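Local coordinates for protein RmpD (Hexulose-6-phosphate synthase) (Streptococcus mutans, PDB 3EXR) that belongs to the orotidine 5'-phosphate decarboxylase/HUMPS family and folds as a TIM barrel, at residues A[34-39]-A[47-52]. Numbering follows the deposited sequence.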
ATOM      1  N   ILE A  34      12.608 -13.431  -5.387  1.00  9.11           N
ATOM      2  CA  ILE A  34      11.503 -13.113  -6.310  1.00  9.71           C
ATOM      3  C   ILE A  34      10.425 -12.363  -5.543  1.00  8.34           C
ATOM      4  O   ILE A  34       9.985 -12.800  -4.482  1.00  8.59           O
ATOM      5  CB  ILE A  34      10.899 -14.388  -6.955  1.00 10.18           C
ATOM      6  CG1 ILE A  34      11.982 -15.151  -7.704  1.00 11.84           C
ATOM      7  CG2 ILE A  34       9.788 -14.018  -7.925  1.00 10.93           C
ATOM      8  CD1 ILE A  34      11.626 -16.523  -8.046  1.00 13.11           C
ATOM      9  N   GLU A  35       9.987 -11.240  -6.100  1.00  7.65           N
ATOM     10  CA  GLU A  35       9.077 -10.318  -5.407  1.00  7.67           C
ATOM     11  C   GLU A  35       7.773 -10.144  -6.192  1.00  7.49           C
ATOM     12  O   GLU A  35       7.779  -9.764  -7.360  1.00  7.62           O
ATOM     13  CB  GLU A  35       9.729  -8.942  -5.212  1.00  7.18           C
ATOM     14  CG  GLU A  35       8.773  -7.866  -4.709  1.00  8.23           C
ATOM     15  CD  GLU A  35       9.472  -6.551  -4.422  1.00  9.58           C
ATOM     16  OE1 GLU A  35      10.489  -6.235  -5.093  1.00  9.99           O
ATOM     17  OE2 GLU A  35       9.035  -5.834  -3.488  1.00 11.76           O
ATOM     18  N   ALA A  36       6.661 -10.440  -5.529  1.00  6.88           N
ATOM     19  CA  ALA A  36       5.343 -10.100  -6.034  1.00  7.86           C
ATOM     20  C   ALA A  36       5.083  -8.637  -5.714  1.00  7.61           C
ATOM     21  O   ALA A  36       4.845  -8.282  -4.538  1.00  7.24           O
ATOM     22  CB  ALA A  36       4.283 -10.977  -5.357  1.00  7.86           C
ATOM     23  N   GLY A  37       5.141  -7.781  -6.730  1.00  7.67           N
ATOM     24  CA  GLY A  37       5.048  -6.352  -6.507  1.00  8.28           C
ATOM     25  C   GLY A  37       3.648  -5.870  -6.166  1.00  7.31           C
ATOM     26  O   GLY A  37       2.662  -6.535  -6.478  1.00  7.96           O
ATOM     27  N   THR A  38       3.547  -4.686  -5.551  1.00  7.87           N
ATOM     28  CA  THR A  38       2.259  -4.175  -5.061  1.00  7.55           C
ATOM     29  C   THR A  38       1.246  -4.030  -6.191  1.00  7.78           C
ATOM     30  O   THR A  38       0.074  -4.368  -6.023  1.00  8.13           O
ATOM     31  CB  THR A  38       2.420  -2.795  -4.408  1.00  7.95           C
ATOM     32  OG1 THR A  38       3.595  -2.773  -3.585  1.00  8.69           O
ATOM     33  CG2 THR A  38       1.223  -2.484  -3.539  1.00  7.78           C
ATOM     34  N   VAL A  39       1.683  -3.513  -7.344  1.00  7.56           N
ATOM     35  CA  VAL A  39       0.764  -3.351  -8.474  1.00  8.29           C
ATOM     36  C   VAL A  39       0.111  -4.696  -8.837  1.00  7.08           C
ATOM     37  O   VAL A  39      -1.067  -4.773  -9.185  1.00  6.98           O
ATOM     38  CB  VAL A  39       1.508  -2.783  -9.714  1.00  8.24           C
ATOM     39  CG1 VAL A  39       0.607  -2.874 -10.942  1.00  7.98           C
ATOM     40  CG2 VAL A  39       1.972  -1.346  -9.446  1.00  9.56           C
ATOM     41  N   GLU A  47      -2.791 -15.345  -4.066  1.00  8.31           N
ATOM     42  CA  GLU A  47      -2.549 -16.688  -4.574  1.00  8.99           C
ATOM     43  C   GLU A  47      -1.225 -16.719  -5.382  1.00  9.14           C
ATOM     44  O   GLU A  47      -0.512 -17.703  -5.379  1.00  9.15           O
ATOM     45  CB  GLU A  47      -3.732 -17.269  -5.346  1.00  9.14           C
ATOM     46  CG  GLU A  47      -3.502 -18.718  -5.768  1.00 10.39           C
ATOM     47  CD  GLU A  47      -4.704 -19.407  -6.388  1.00 11.59           C
ATOM     48  OE1 GLU A  47      -5.562 -18.742  -7.006  1.00 14.20           O
ATOM     49  OE2 GLU A  47      -4.744 -20.652  -6.295  1.00 14.28           O
ATOM     50  N   LEU A  48      -0.893 -15.604  -6.012  1.00  9.30           N
ATOM     51  CA  LEU A  48       0.376 -15.477  -6.723  1.00  8.85           C
ATOM     52  C   LEU A  48       1.555 -15.869  -5.834  1.00  8.50           C
ATOM     53  O   LEU A  48       2.503 -16.540  -6.302  1.00  7.84           O
ATOM     54  CB  LEU A  48       0.560 -14.047  -7.250  1.00  9.44           C
ATOM     55  CG  LEU A  48       1.918 -13.711  -7.897  1.00 10.31           C
ATOM     56  CD1 LEU A  48       2.180 -14.545  -9.123  1.00 12.51           C
ATOM     57  CD2 LEU A  48       1.998 -12.239  -8.247  1.00 11.72           C
ATOM     58  N   VAL A  49       1.513 -15.458  -4.567  1.00  8.97           N
ATOM     59  CA  VAL A  49       2.624 -15.771  -3.654  1.00  8.43           C
ATOM     60  C   VAL A  49       2.810 -17.288  -3.548  1.00  8.51           C
ATOM     61  O   VAL A  49       3.918 -17.799  -3.588  1.00  8.13           O
ATOM     62  CB  VAL A  49       2.409 -15.155  -2.246  1.00  8.31           C
ATOM     63  CG1 VAL A  49       3.491 -15.589  -1.278  1.00  9.13           C
ATOM     64  CG2 VAL A  49       2.374 -13.634  -2.338  1.00  9.42           C
ATOM     65  N   GLU A  50       1.695 -17.984  -3.403  1.00  8.42           N
ATOM     66  CA  GLU A  50       1.694 -19.444  -3.314  1.00  9.14           C
ATOM     67  C   GLU A  50       2.172 -20.135  -4.615  1.00  9.33           C
ATOM     68  O   GLU A  50       2.906 -21.122  -4.572  1.00 10.16           O
ATOM     69  CB  GLU A  50       0.302 -19.925  -2.903  1.00  9.95           C
ATOM     70  CG  GLU A  50       0.234 -21.386  -2.518  1.00 10.96           C
ATOM     71  CD  GLU A  50      -1.060 -21.788  -1.812  1.00 14.50           C
ATOM     72  OE1 GLU A  50      -1.741 -20.922  -1.253  1.00 16.25           O
ATOM     73  OE2 GLU A  50      -1.359 -23.004  -1.789  1.00 15.70           O
ATOM     74  N   VAL A  51       1.775 -19.598  -5.756  1.00  9.09           N
ATOM     75  CA  VAL A  51       2.225 -20.122  -7.047  1.00  8.13           C
ATOM     76  C   VAL A  51       3.746 -19.963  -7.148  1.00  8.96           C
ATOM     77  O   VAL A  51       4.418 -20.889  -7.575  1.00  9.21           O
ATOM     78  CB  VAL A  51       1.513 -19.423  -8.221  1.00  8.33           C
ATOM     79  CG1 VAL A  51       2.145 -19.777  -9.561  1.00  9.71           C
ATOM     80  CG2 VAL A  51       0.002 -19.752  -8.206  1.00  8.04           C
ATOM     81  N   LEU A  52       4.251 -18.811  -6.734  1.00  8.50           N
ATOM     82  CA  LEU A  52       5.688 -18.569  -6.798  1.00  9.52           C
ATOM     83  C   LEU A  52       6.432 -19.523  -5.876  1.00  9.66           C
ATOM     84  O   LEU A  52       7.483 -20.021  -6.241  1.00 10.15           O
ATOM     85  CB  LEU A  52       6.037 -17.130  -6.478  1.00  9.64           C
ATOM     86  CG  LEU A  52       5.546 -16.102  -7.482  1.00 10.04           C
ATOM     87  CD1 LEU A  52       5.736 -14.702  -6.959  1.00 11.40           C
ATOM     88  CD2 LEU A  52       6.266 -16.272  -8.831  1.00 10.44           C
TER
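Strand 34-36 and helix 47-52 face each other through A36 and I34 on one side and L48, V49 and L52 on the other. They run nearly antiparallel, at 162° with axes 9.2 Å apart, as the strand and packing helix of one beta-alpha unit of the TIM barrel; between them comes the short helix 38-44, which starts after G37 at its N-cap. The CA atoms of A36 and V49 lie 6.7 Å apart, while those of I34 and L52, at the other end, are 8.0 Å apart.

A36 sits at the middle of the contact, and its lone methyl meets three helix side chains. CB of A36 is 3.9 Å from CD2 of L48, a branch brought in by a side chain whose CG stands anti to the backbone N (chi1 174°). From L52, one turn further on, CD1 comes to 4.3 Å of the same A36 CB. V49 touches it more loosely, with CG2 at 4.5 Å. L52 CD1 also reaches I34, 4.2 Å from its CG2, and so bridges two strand residues that point to the same side.

Neighbouring parts of the barrel close over the same apolar layer: L48 packs on L17, A20 and I21 of helix 17-27, and L52 on L12 and I61 of the flanking strands. No hydrogen bond or charge pair joins the two segments. The alternation of the strand thus sends I34 and A36 into a purely hydrocarbon layer against the helix and E35 toward the barrel interior, where its OE1 is hydrogen-bonded to Q9 NE2 and its OE2 lies close to D64 OD2.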